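Local coordinates for N-terminal acetyltransferase-like protein (Chaetomium thermophilum, PDB 5NNP), which probably acts as the TPR-type auxiliary subunit of an N-terminal acetyltransferase A complex, a helical scaffold for its catalytic partner, at residues A[679-684]-A[706-711]; A[554-559]-A[662-667]; A[569-574]-A[653-658]; A[508-513]-A[560-565]. All blocks are in the same frame, centred on the assembly; numbering follows the deposited sequence.

Interaction 1. Residues A[679-684]-A[706-711]; sequences GFEVYI and HPKVLE. Unlike the reference sequence in segment 706-711: Lys708 (reference Asn).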
# COMPACT_ATOMS: atom_id res chain seq x y z
N GLY A 679 -18.08 -17.18 -2.69
CA GLY A 679 -17.97 -18.07 -1.56
C GLY A 679 -19.13 -19.06 -1.51
O GLY A 679 -18.95 -20.26 -1.28
N PHE A 680 -20.34 -18.55 -1.72
CA PHE A 680 -21.51 -19.41 -1.69
C PHE A 680 -21.39 -20.56 -2.69
O PHE A 680 -21.58 -21.73 -2.35
CB PHE A 680 -22.78 -18.61 -1.97
CG PHE A 680 -24.03 -19.43 -1.93
CD1 PHE A 680 -24.44 -20.14 -3.05
CD2 PHE A 680 -24.78 -19.52 -0.78
CE1 PHE A 680 -25.58 -20.92 -3.02
CE2 PHE A 680 -25.92 -20.29 -0.74
CZ PHE A 680 -26.32 -20.99 -1.86
N GLU A 681 -21.04 -20.21 -3.93
CA GLU A 681 -20.84 -21.21 -4.98
C GLU A 681 -19.80 -22.28 -4.61
O GLU A 681 -20.00 -23.46 -4.91
CB GLU A 681 -20.42 -20.52 -6.28
CG GLU A 681 -21.41 -19.47 -6.75
CD GLU A 681 -22.77 -20.06 -7.05
OE1 GLU A 681 -22.85 -21.28 -7.27
OE2 GLU A 681 -23.75 -19.29 -7.07
N VAL A 682 -18.71 -21.87 -3.96
CA VAL A 682 -17.67 -22.80 -3.51
C VAL A 682 -18.14 -23.75 -2.41
O VAL A 682 -17.86 -24.95 -2.47
CB VAL A 682 -16.43 -22.06 -2.98
CG1 VAL A 682 -15.50 -23.03 -2.24
CG2 VAL A 682 -15.70 -21.35 -4.11
N TYR A 683 -18.86 -23.23 -1.42
CA TYR A 683 -19.28 -24.05 -0.28
C TYR A 683 -20.43 -25.03 -0.54
O TYR A 683 -20.45 -26.12 0.05
CB TYR A 683 -19.66 -23.15 0.90
CG TYR A 683 -18.47 -22.49 1.55
CD1 TYR A 683 -17.34 -23.23 1.87
CD2 TYR A 683 -18.46 -21.13 1.82
CE1 TYR A 683 -16.25 -22.64 2.47
CE2 TYR A 683 -17.38 -20.53 2.41
CZ TYR A 683 -16.27 -21.29 2.73
OH TYR A 683 -15.19 -20.69 3.33
N ILE A 684 -21.40 -24.68 -1.39
CA ILE A 684 -22.44 -25.66 -1.69
C ILE A 684 -21.83 -26.88 -2.38
O ILE A 684 -22.23 -28.02 -2.13
CB ILE A 684 -23.57 -25.10 -2.58
CG1 ILE A 684 -22.99 -24.26 -3.71
CG2 ILE A 684 -24.55 -24.30 -1.76
CD1 ILE A 684 -24.04 -23.48 -4.45
N HIS A 706 -30.39 -8.23 -4.66
CA HIS A 706 -29.43 -8.64 -5.68
C HIS A 706 -29.87 -9.95 -6.33
O HIS A 706 -30.19 -10.92 -5.64
CB HIS A 706 -28.04 -8.80 -5.06
CG HIS A 706 -26.96 -9.07 -6.06
ND1 HIS A 706 -26.95 -10.18 -6.88
CD2 HIS A 706 -25.82 -8.38 -6.34
CE1 HIS A 706 -25.86 -10.15 -7.63
NE2 HIS A 706 -25.16 -9.08 -7.32
N PRO A 707 -29.90 -9.98 -7.67
CA PRO A 707 -30.44 -11.13 -8.42
C PRO A 707 -29.75 -12.44 -8.07
O PRO A 707 -30.40 -13.48 -8.01
CB PRO A 707 -30.18 -10.75 -9.88
CG PRO A 707 -30.05 -9.26 -9.87
CD PRO A 707 -29.41 -8.92 -8.57
N LYS A 708 -28.44 -12.39 -7.84
CA LYS A 708 -27.67 -13.60 -7.54
C LYS A 708 -27.99 -14.13 -6.14
O LYS A 708 -28.12 -15.34 -5.95
CB LYS A 708 -26.17 -13.34 -7.68
CG LYS A 708 -25.49 -14.12 -8.81
CD LYS A 708 -25.66 -15.63 -8.65
CE LYS A 708 -24.93 -16.40 -9.75
NZ LYS A 708 -25.35 -17.83 -9.82
N VAL A 709 -28.12 -13.23 -5.16
CA VAL A 709 -28.38 -13.67 -3.79
C VAL A 709 -29.78 -14.27 -3.72
O VAL A 709 -30.05 -15.13 -2.89
CB VAL A 709 -28.22 -12.52 -2.75
CG1 VAL A 709 -26.87 -11.82 -2.89
CG2 VAL A 709 -29.34 -11.53 -2.87
N LEU A 710 -30.66 -13.81 -4.60
CA LEU A 710 -32.02 -14.34 -4.65
C LEU A 710 -32.02 -15.74 -5.25
O LEU A 710 -32.70 -16.64 -4.76
CB LEU A 710 -32.92 -13.42 -5.47
CG LEU A 710 -33.18 -12.06 -4.82
CD1 LEU A 710 -34.06 -11.19 -5.71
CD2 LEU A 710 -33.82 -12.27 -3.44
N GLU A 711 -31.23 -15.90 -6.30
CA GLU A 711 -31.04 -17.18 -6.97
C GLU A 711 -30.40 -18.21 -6.04
O GLU A 711 -30.90 -19.33 -5.90
CB GLU A 711 -30.18 -16.98 -8.22
CG GLU A 711 -30.19 -18.15 -9.17
CD GLU A 711 -29.23 -17.96 -10.31
OE1 GLU A 711 -28.01 -17.78 -10.04
OE2 GLU A 711 -29.69 -17.98 -11.48
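Glu681 and Lys708 form a weak salt bridge between helix 673-685 and helix 707-723. Both helices belong to the alpha-solenoid expected of a TPR-type auxiliary subunit, and helix 689-702 lies between them in sequence. Along 679-684, Phe680 points toward 706-711, but its ring settles further along helix 707-723, on Gln712 and Leu716. Glu681 makes the direct contact. Its CG stands beside the backbone N and anti to the carbonyl carbon (chi1 -57°), and a second bend at chi2 carries the carboxylate across to Lys708. The two side chains cross at about a right angle, with OE2 of Glu681 3.5 Å from NZ of Lys708. This oxygen has a stronger partner in Gln712 NE2, while OE1 pairs with Arg685. Val682 and Tyr683 serve other neighbours: both pack on helix 654-668, and Val682 also reaches helix 554-572. Ile684 returns to helix 707-723, at Lys715 and Leu716. Lys708, where the reference sequence has asparagine, is held more firmly within its own helix. Its NZ lies 2.7 Å from OE1 of Glu711, nearly in line with the C-O bond. The lysine thus links two acids in a salt-bridge network. The Glu681 OE2 and Glu711 OE1 atoms are 5.4 Å apart, and the ammonium group probably eases their repulsion. The same lysine also takes part in the start of its helix. His706 is the N-cap, and its ND1 accepts the backbone N-H of Lys708 in the imidazole plane, at an N to ND1 distance of 2.8 Å.

Interaction 2. Residues A[554-559]-A[662-667]; sequences PFYFRA and LNYILQ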
# COMPACT_ATOMS: atom_id res chain seq x y z
N PRO A 554 -7.76 -3.80 -3.15
CA PRO A 554 -8.35 -4.36 -4.37
C PRO A 554 -7.30 -5.05 -5.25
O PRO A 554 -7.66 -5.95 -6.02
CB PRO A 554 -8.94 -3.13 -5.06
CG PRO A 554 -9.19 -2.18 -4.02
CD PRO A 554 -8.04 -2.37 -3.03
N PHE A 555 -6.03 -4.68 -5.11
CA PHE A 555 -4.95 -5.35 -5.83
C PHE A 555 -4.87 -6.84 -5.53
O PHE A 555 -4.53 -7.64 -6.42
CB PHE A 555 -3.60 -4.68 -5.52
CG PHE A 555 -3.23 -3.61 -6.49
CD1 PHE A 555 -4.18 -3.05 -7.31
CD2 PHE A 555 -1.92 -3.19 -6.62
CE1 PHE A 555 -3.84 -2.08 -8.23
CE2 PHE A 555 -1.56 -2.21 -7.53
CZ PHE A 555 -2.52 -1.66 -8.35
N TYR A 556 -5.18 -7.23 -4.28
CA TYR A 556 -5.32 -8.64 -3.94
C TYR A 556 -6.66 -9.19 -4.44
O TYR A 556 -6.72 -10.26 -5.05
CB TYR A 556 -5.22 -8.88 -2.42
CG TYR A 556 -5.57 -10.31 -2.06
CD1 TYR A 556 -4.60 -11.30 -2.07
CD2 TYR A 556 -6.89 -10.69 -1.78
CE1 TYR A 556 -4.92 -12.62 -1.77
CE2 TYR A 556 -7.22 -12.00 -1.49
CZ TYR A 556 -6.23 -12.96 -1.48
OH TYR A 556 -6.54 -14.28 -1.20
N PHE A 557 -7.73 -8.46 -4.15
CA PHE A 557 -9.07 -8.97 -4.34
C PHE A 557 -9.36 -9.38 -5.79
O PHE A 557 -9.92 -10.43 -6.03
CB PHE A 557 -10.09 -7.93 -3.88
CG PHE A 557 -11.51 -8.41 -3.96
CD1 PHE A 557 -12.10 -9.04 -2.87
CD2 PHE A 557 -12.25 -8.26 -5.13
CE1 PHE A 557 -13.40 -9.50 -2.92
CE2 PHE A 557 -13.55 -8.73 -5.20
CZ PHE A 557 -14.13 -9.35 -4.09
N ARG A 558 -8.96 -8.55 -6.75
CA ARG A 558 -9.26 -8.81 -8.15
C ARG A 558 -8.68 -10.15 -8.64
O ARG A 558 -9.42 -11.03 -9.10
CB ARG A 558 -8.75 -7.67 -9.03
CG ARG A 558 -9.18 -7.79 -10.48
CD ARG A 558 -8.83 -6.55 -11.28
NE ARG A 558 -8.88 -6.81 -12.71
CZ ARG A 558 -8.38 -6.01 -13.65
NH1 ARG A 558 -7.78 -4.88 -13.30
NH2 ARG A 558 -8.48 -6.34 -14.92
N ALA A 559 -7.36 -10.30 -8.53
CA ALA A 559 -6.71 -11.53 -8.93
C ALA A 559 -7.27 -12.71 -8.15
O ALA A 559 -7.39 -13.80 -8.70
CB ALA A 559 -5.21 -11.44 -8.74
N LEU A 662 -9.88 -17.69 -1.34
CA LEU A 662 -11.20 -17.33 -0.83
C LEU A 662 -11.18 -16.87 0.63
O LEU A 662 -11.82 -15.88 0.98
CB LEU A 662 -12.14 -18.53 -0.99
CG LEU A 662 -13.55 -18.30 -0.46
CD1 LEU A 662 -14.22 -17.20 -1.27
CD2 LEU A 662 -14.36 -19.60 -0.48
N ASN A 663 -10.46 -17.60 1.47
CA ASN A 663 -10.31 -17.24 2.89
C ASN A 663 -9.90 -15.79 3.12
O ASN A 663 -10.45 -15.11 3.99
CB ASN A 663 -9.27 -18.14 3.56
CG ASN A 663 -9.72 -19.59 3.68
OD1 ASN A 663 -10.92 -19.91 3.71
ND2 ASN A 663 -8.75 -20.49 3.76
N TYR A 664 -8.94 -15.31 2.34
CA TYR A 664 -8.54 -13.91 2.45
C TYR A 664 -9.63 -12.99 1.95
O TYR A 664 -9.80 -11.89 2.46
CB TYR A 664 -7.26 -13.64 1.67
CG TYR A 664 -6.01 -14.15 2.33
CD1 TYR A 664 -5.90 -14.19 3.72
CD2 TYR A 664 -4.92 -14.57 1.57
CE1 TYR A 664 -4.75 -14.63 4.33
CE2 TYR A 664 -3.78 -15.01 2.18
CZ TYR A 664 -3.70 -15.04 3.56
OH TYR A 664 -2.55 -15.47 4.16
N ILE A 665 -10.34 -13.44 0.92
CA ILE A 665 -11.40 -12.63 0.35
C ILE A 665 -12.48 -12.38 1.38
O ILE A 665 -12.85 -11.25 1.63
CB ILE A 665 -12.03 -13.30 -0.88
CG1 ILE A 665 -10.98 -13.49 -1.98
CG2 ILE A 665 -13.20 -12.49 -1.39
CD1 ILE A 665 -11.55 -13.95 -3.31
N LEU A 666 -12.96 -13.46 1.97
CA LEU A 666 -14.03 -13.40 2.97
C LEU A 666 -13.58 -12.75 4.28
O LEU A 666 -14.39 -12.15 4.98
CB LEU A 666 -14.58 -14.79 3.26
CG LEU A 666 -15.28 -15.50 2.10
CD1 LEU A 666 -15.67 -16.90 2.55
CD2 LEU A 666 -16.49 -14.72 1.59
N GLN A 667 -12.30 -12.89 4.61
CA GLN A 667 -11.83 -12.37 5.88
C GLN A 667 -11.42 -10.91 5.81
O GLN A 667 -11.51 -10.20 6.81
CB GLN A 667 -10.65 -13.18 6.38
CG GLN A 667 -10.02 -12.57 7.62
CD GLN A 667 -8.72 -13.21 7.98
OE1 GLN A 667 -8.26 -14.14 7.31
NE2 GLN A 667 -8.10 -12.73 9.06
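Tyr556 reaches from helix 554-572 across to Tyr664 and Ile665 on helix 654-668. Its CB points toward the second helix, and with CG anti to the backbone N (chi1 172°) the ring extends into the gap between them. Out along the ring the two sides meet different atoms. CE1 lies 3.9 Å from CD2 of Tyr664. CE2 comes near CB of Tyr664, and CG1 of Ile665 meets the ring edge there, 4.1 Å from CE2. CZ sits against the same Tyr664 CB. At the tip, OH lies in the plane of the Tyr664 ring, at its edge, and is hydrogen-bonded to the backbone carbonyl of Phe661, so this buried polar atom is satisfied. The two tyrosines form an offset edge-to-face pair. Tyr664 turns its edge to the face of Tyr556, with centroids 5.7 Å apart and planes at 77°. Tyr664 also takes part in a cation-pi contact with Arg551. One residue on, Phe557 meets the other branch of the isoleucine: its CE1 is 3.4 Å from CG2 of Ile665. Ile665 therefore serves both rings, CG1 to the tyrosine and CG2 to the phenylalanine. The axes of the two short segments approach to 10.0 Å, with their directions 130° apart. The two helices thus cross steeply, joined by aromatic and aliphatic side chains, as layers do in the helical solenoid expected of a TPR-type auxiliary subunit.

Interaction 3. Residues A[569-574]-A[653-658]; sequences SMYDKP and DPLGDA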
# COMPACT_ATOMS: atom_id res chain seq x y z
N SER A 569 -15.10 -22.89 -12.26
CA SER A 569 -15.29 -23.30 -13.64
C SER A 569 -14.66 -24.67 -13.87
O SER A 569 -15.30 -25.56 -14.45
CB SER A 569 -14.69 -22.27 -14.59
OG SER A 569 -14.41 -22.84 -15.85
N MET A 570 -13.42 -24.84 -13.43
CA MET A 570 -12.73 -26.12 -13.56
C MET A 570 -13.46 -27.24 -12.84
O MET A 570 -13.39 -28.39 -13.27
CB MET A 570 -11.29 -26.02 -13.03
CG MET A 570 -10.39 -25.10 -13.82
SD MET A 570 -8.88 -24.72 -12.90
CE MET A 570 -8.14 -26.35 -12.75
N TYR A 571 -14.15 -26.92 -11.76
CA TYR A 571 -14.89 -27.94 -11.02
C TYR A 571 -16.09 -28.44 -11.80
O TYR A 571 -16.46 -29.61 -11.69
CB TYR A 571 -15.35 -27.42 -9.65
CG TYR A 571 -16.14 -28.45 -8.84
CD1 TYR A 571 -15.51 -29.54 -8.26
CD2 TYR A 571 -17.51 -28.32 -8.65
CE1 TYR A 571 -16.22 -30.48 -7.52
CE2 TYR A 571 -18.23 -29.25 -7.91
CZ TYR A 571 -17.58 -30.33 -7.34
OH TYR A 571 -18.29 -31.27 -6.60
N ASP A 572 -16.70 -27.56 -12.60
CA ASP A 572 -17.89 -27.92 -13.37
C ASP A 572 -17.53 -28.45 -14.76
O ASP A 572 -18.40 -28.97 -15.47
CB ASP A 572 -18.83 -26.72 -13.50
CG ASP A 572 -19.24 -26.14 -12.16
OD1 ASP A 572 -18.92 -26.75 -11.11
OD2 ASP A 572 -19.90 -25.08 -12.15
N LYS A 573 -16.26 -28.33 -15.13
CA LYS A 573 -15.79 -28.65 -16.47
C LYS A 573 -14.57 -29.58 -16.42
O LYS A 573 -13.48 -29.23 -16.87
CB LYS A 573 -15.47 -27.36 -17.23
CG LYS A 573 -14.85 -27.51 -18.62
CD LYS A 573 -13.71 -26.49 -18.81
CE LYS A 573 -14.11 -25.10 -18.32
NZ LYS A 573 -12.96 -24.15 -18.16
N PRO A 574 -14.75 -30.78 -15.85
CA PRO A 574 -13.64 -31.73 -15.72
C PRO A 574 -13.16 -32.26 -17.08
O PRO A 574 -12.18 -31.75 -17.62
CB PRO A 574 -14.23 -32.87 -14.87
CG PRO A 574 -15.52 -32.33 -14.31
CD PRO A 574 -16.01 -31.33 -15.30
N ASP A 653 -8.25 -31.46 -7.10
CA ASP A 653 -9.03 -30.77 -6.08
C ASP A 653 -8.98 -29.26 -6.28
O ASP A 653 -8.21 -28.58 -5.63
CB ASP A 653 -8.52 -31.12 -4.67
CG ASP A 653 -9.36 -30.49 -3.57
OD1 ASP A 653 -10.53 -30.17 -3.84
OD2 ASP A 653 -8.84 -30.32 -2.44
N PRO A 654 -9.81 -28.74 -7.18
CA PRO A 654 -9.82 -27.31 -7.49
C PRO A 654 -10.45 -26.49 -6.38
O PRO A 654 -9.96 -25.41 -6.04
CB PRO A 654 -10.65 -27.22 -8.78
CG PRO A 654 -11.07 -28.65 -9.12
CD PRO A 654 -10.86 -29.48 -7.90
N LEU A 655 -11.54 -27.00 -5.81
CA LEU A 655 -12.22 -26.27 -4.75
C LEU A 655 -11.32 -26.18 -3.52
O LEU A 655 -11.33 -25.18 -2.80
CB LEU A 655 -13.56 -26.94 -4.41
CG LEU A 655 -14.54 -27.03 -5.58
CD1 LEU A 655 -15.81 -27.82 -5.22
CD2 LEU A 655 -14.89 -25.64 -6.07
N GLY A 656 -10.52 -27.22 -3.31
CA GLY A 656 -9.52 -27.20 -2.25
C GLY A 656 -8.43 -26.17 -2.54
O GLY A 656 -7.94 -25.50 -1.62
N ASP A 657 -8.07 -26.05 -3.81
CA ASP A 657 -7.02 -25.11 -4.22
C ASP A 657 -7.49 -23.66 -4.16
O ASP A 657 -6.69 -22.74 -4.05
CB ASP A 657 -6.52 -25.46 -5.63
CG ASP A 657 -5.74 -26.76 -5.67
OD1 ASP A 657 -5.52 -27.34 -4.58
OD2 ASP A 657 -5.33 -27.22 -6.76
N ALA A 658 -8.81 -23.47 -4.21
CA ALA A 658 -9.41 -22.15 -4.17
C ALA A 658 -9.44 -21.55 -2.77
O ALA A 658 -9.49 -20.32 -2.62
CB ALA A 658 -10.81 -22.21 -4.73
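Leu655 sets its CD1 methyl over the centre of one face of the Tyr571 ring. This is a CH-pi contact. CD1 stands 3.4 Å from the Tyr571 ring centroid, only 9° off the normal. The tyrosine has CG anti to its backbone N (chi1 180°), which swings the ring out beneath the leucine. CD2 of Leu655 turns instead to the root of the side chain, 4.0 Å from Tyr571 CB. An alanine in place of Leu655 has no methyl to lay over this face, and the Tyr571 ring would probably be freer to turn. Pro654 sits closer to the backbone. Its CG lies 4.3 Å from CA of Tyr571, and its CB is 4.5 Å from CB of Met570. Pro654 also packs on Tyr567, a turn earlier in helix 554-572, while Arg685 of helix 673-685 touches both Tyr571 and Leu655. The proline occupies the first turn of helix 654-668. Just before it, Asp653 is the N-cap: its OD1 accepts from Gly656 N at 3.0 Å, the donor standing above the carboxylate plane. The last turn of one solenoid helix thus packs against an aspartate-capped, proline-led start of another, a familiar way to begin a helix.

Interaction 4. Residues A[508-513]-A[560-565]; sequences KRYHTV and ALDAVN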
# COMPACT_ATOMS: atom_id res chain seq x y z
N LYS A 508 -1.41 -19.62 -13.15
CA LYS A 508 -0.03 -19.30 -12.81
C LYS A 508 0.08 -17.82 -12.46
O LYS A 508 0.71 -17.45 -11.46
CB LYS A 508 0.91 -19.66 -13.95
CG LYS A 508 2.38 -19.42 -13.66
CD LYS A 508 2.83 -20.22 -12.45
CE LYS A 508 4.34 -20.19 -12.28
NZ LYS A 508 4.81 -21.15 -11.24
N ARG A 509 -0.54 -16.97 -13.27
CA ARG A 509 -0.54 -15.52 -13.02
C ARG A 509 -1.22 -15.16 -11.71
O ARG A 509 -0.65 -14.43 -10.89
CB ARG A 509 -1.23 -14.78 -14.17
CG ARG A 509 -0.58 -15.02 -15.51
CD ARG A 509 0.80 -14.37 -15.56
NE ARG A 509 1.42 -14.60 -16.86
CZ ARG A 509 2.20 -15.63 -17.15
NH1 ARG A 509 2.47 -16.54 -16.23
NH2 ARG A 509 2.71 -15.76 -18.37
N TYR A 510 -2.44 -15.66 -11.51
CA TYR A 510 -3.18 -15.40 -10.27
C TYR A 510 -2.37 -15.87 -9.05
O TYR A 510 -2.27 -15.16 -8.04
CB TYR A 510 -4.56 -16.08 -10.30
CG TYR A 510 -5.41 -15.68 -11.49
CD1 TYR A 510 -5.32 -14.40 -12.03
CD2 TYR A 510 -6.29 -16.58 -12.09
CE1 TYR A 510 -6.08 -14.02 -13.11
CE2 TYR A 510 -7.06 -16.21 -13.18
CZ TYR A 510 -6.95 -14.92 -13.69
OH TYR A 510 -7.71 -14.54 -14.79
N HIS A 511 -1.76 -17.05 -9.16
CA HIS A 511 -0.89 -17.52 -8.09
C HIS A 511 0.30 -16.58 -7.85
O HIS A 511 0.73 -16.38 -6.72
CB HIS A 511 -0.40 -18.94 -8.37
CG HIS A 511 -1.37 -19.99 -7.94
ND1 HIS A 511 -1.16 -20.78 -6.83
CD2 HIS A 511 -2.56 -20.37 -8.46
CE1 HIS A 511 -2.18 -21.61 -6.69
NE2 HIS A 511 -3.04 -21.38 -7.67
N THR A 512 0.83 -15.99 -8.92
CA THR A 512 1.95 -15.07 -8.77
C THR A 512 1.57 -13.81 -7.99
O THR A 512 2.33 -13.34 -7.14
CB THR A 512 2.54 -14.71 -10.14
OG1 THR A 512 3.12 -15.88 -10.70
CG2 THR A 512 3.61 -13.63 -10.03
N VAL A 513 0.39 -13.25 -8.27
CA VAL A 513 -0.12 -12.12 -7.50
C VAL A 513 -0.34 -12.49 -6.02
O VAL A 513 -0.13 -11.69 -5.12
CB VAL A 513 -1.43 -11.61 -8.12
CG1 VAL A 513 -2.13 -10.63 -7.20
CG2 VAL A 513 -1.15 -10.99 -9.48
N ALA A 560 -7.60 -12.49 -6.88
CA ALA A 560 -8.08 -13.59 -6.04
C ALA A 560 -9.48 -14.02 -6.44
O ALA A 560 -9.80 -15.21 -6.44
CB ALA A 560 -8.05 -13.20 -4.57
N LEU A 561 -10.33 -13.07 -6.78
CA LEU A 561 -11.67 -13.43 -7.23
C LEU A 561 -11.61 -14.11 -8.60
O LEU A 561 -12.44 -14.96 -8.90
CB LEU A 561 -12.58 -12.21 -7.26
CG LEU A 561 -14.01 -12.47 -7.76
CD1 LEU A 561 -14.74 -13.55 -6.97
CD2 LEU A 561 -14.78 -11.17 -7.70
N ASP A 562 -10.62 -13.76 -9.41
CA ASP A 562 -10.40 -14.46 -10.68
C ASP A 562 -10.08 -15.93 -10.44
O ASP A 562 -10.74 -16.81 -10.97
CB ASP A 562 -9.26 -13.82 -11.50
CG ASP A 562 -9.57 -12.40 -11.97
OD1 ASP A 562 -10.73 -11.95 -11.89
OD2 ASP A 562 -8.63 -11.73 -12.42
N ALA A 563 -9.04 -16.20 -9.64
CA ALA A 563 -8.70 -17.57 -9.25
C ALA A 563 -9.92 -18.39 -8.80
O ALA A 563 -10.13 -19.51 -9.25
CB ALA A 563 -7.63 -17.57 -8.15
N VAL A 564 -10.72 -17.83 -7.89
CA VAL A 564 -11.83 -18.58 -7.31
C VAL A 564 -12.87 -18.91 -8.38
O VAL A 564 -13.36 -20.04 -8.46
CB VAL A 564 -12.48 -17.80 -6.14
CG1 VAL A 564 -13.84 -18.37 -5.80
CG2 VAL A 564 -11.55 -17.84 -4.91
N ASN A 565 -13.18 -17.93 -9.23
CA ASN A 565 -14.06 -18.16 -10.37
C ASN A 565 -13.54 -19.19 -11.37
O ASN A 565 -14.31 -19.96 -11.94
CB ASN A 565 -14.33 -16.83 -11.08
CG ASN A 565 -15.33 -15.97 -10.35
OD1 ASN A 565 -16.17 -16.47 -9.58
ND2 ASN A 565 -15.27 -14.66 -10.57
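Tyr510 and Ala563 mark the closest backbone approach of the two helical segments, their CA atoms 6.0 Å apart. The small alanine suits this spacing: its CB is 4.0 Å from CB of Tyr510. Beyond CB the tyrosine ring reaches Asp562, the residue before the alanine. CG of Tyr510 is anti to the carbonyl carbon (chi1 -56°), which places one ring face under the aspartate. CB of Asp562 lies over that face in a CH-pi contact, 3.6 Å from the ring centroid and displaced toward the rim, near CZ. The carboxylate is tilted, its plane 58° from the ring, and OD2 of Asp562 comes within 3.5 Å of CE1 of Tyr510. The tyrosine OH is hydrogen-bonded to Gln498 OE1. If a serine replaced Tyr510, Asp562 CB would probably lose the surface it rests on, and Gln498 would be left without this bond. Helix 487-499 adds more than that glutamine, since its Glu495 brings OE2 close to Asp562 OD2. Two acids so near each other may raise the proton affinity of one of them. The contact itself rests on dispersion and CH-pi packing, with the polar bonding of its tyrosine directed to a third helix.

Helix 554-572 joins three of the contacts. It meets helix 654-668 at both ends of its length, in interactions 2 and 3, whose centres are about 18 Å apart. On its middle turns it meets helix 503-523 in interaction 4. Interactions 2 and 4 lie closest, about 10 Å between centres, and touch where Ala559 CB packs on Val513 CG1 at 3.5 Å. Interaction 1 lies further on in the chain, where helix 673-685, the one after helix 654-668, meets helix 707-723. It touches interaction 2 through Gly679 CA and Leu662 CD1, 3.9 Å apart, and interaction 4 through Val682 and Val564. All four are structural packing within the solenoid, away from the bound carboxymethyl coenzyme A.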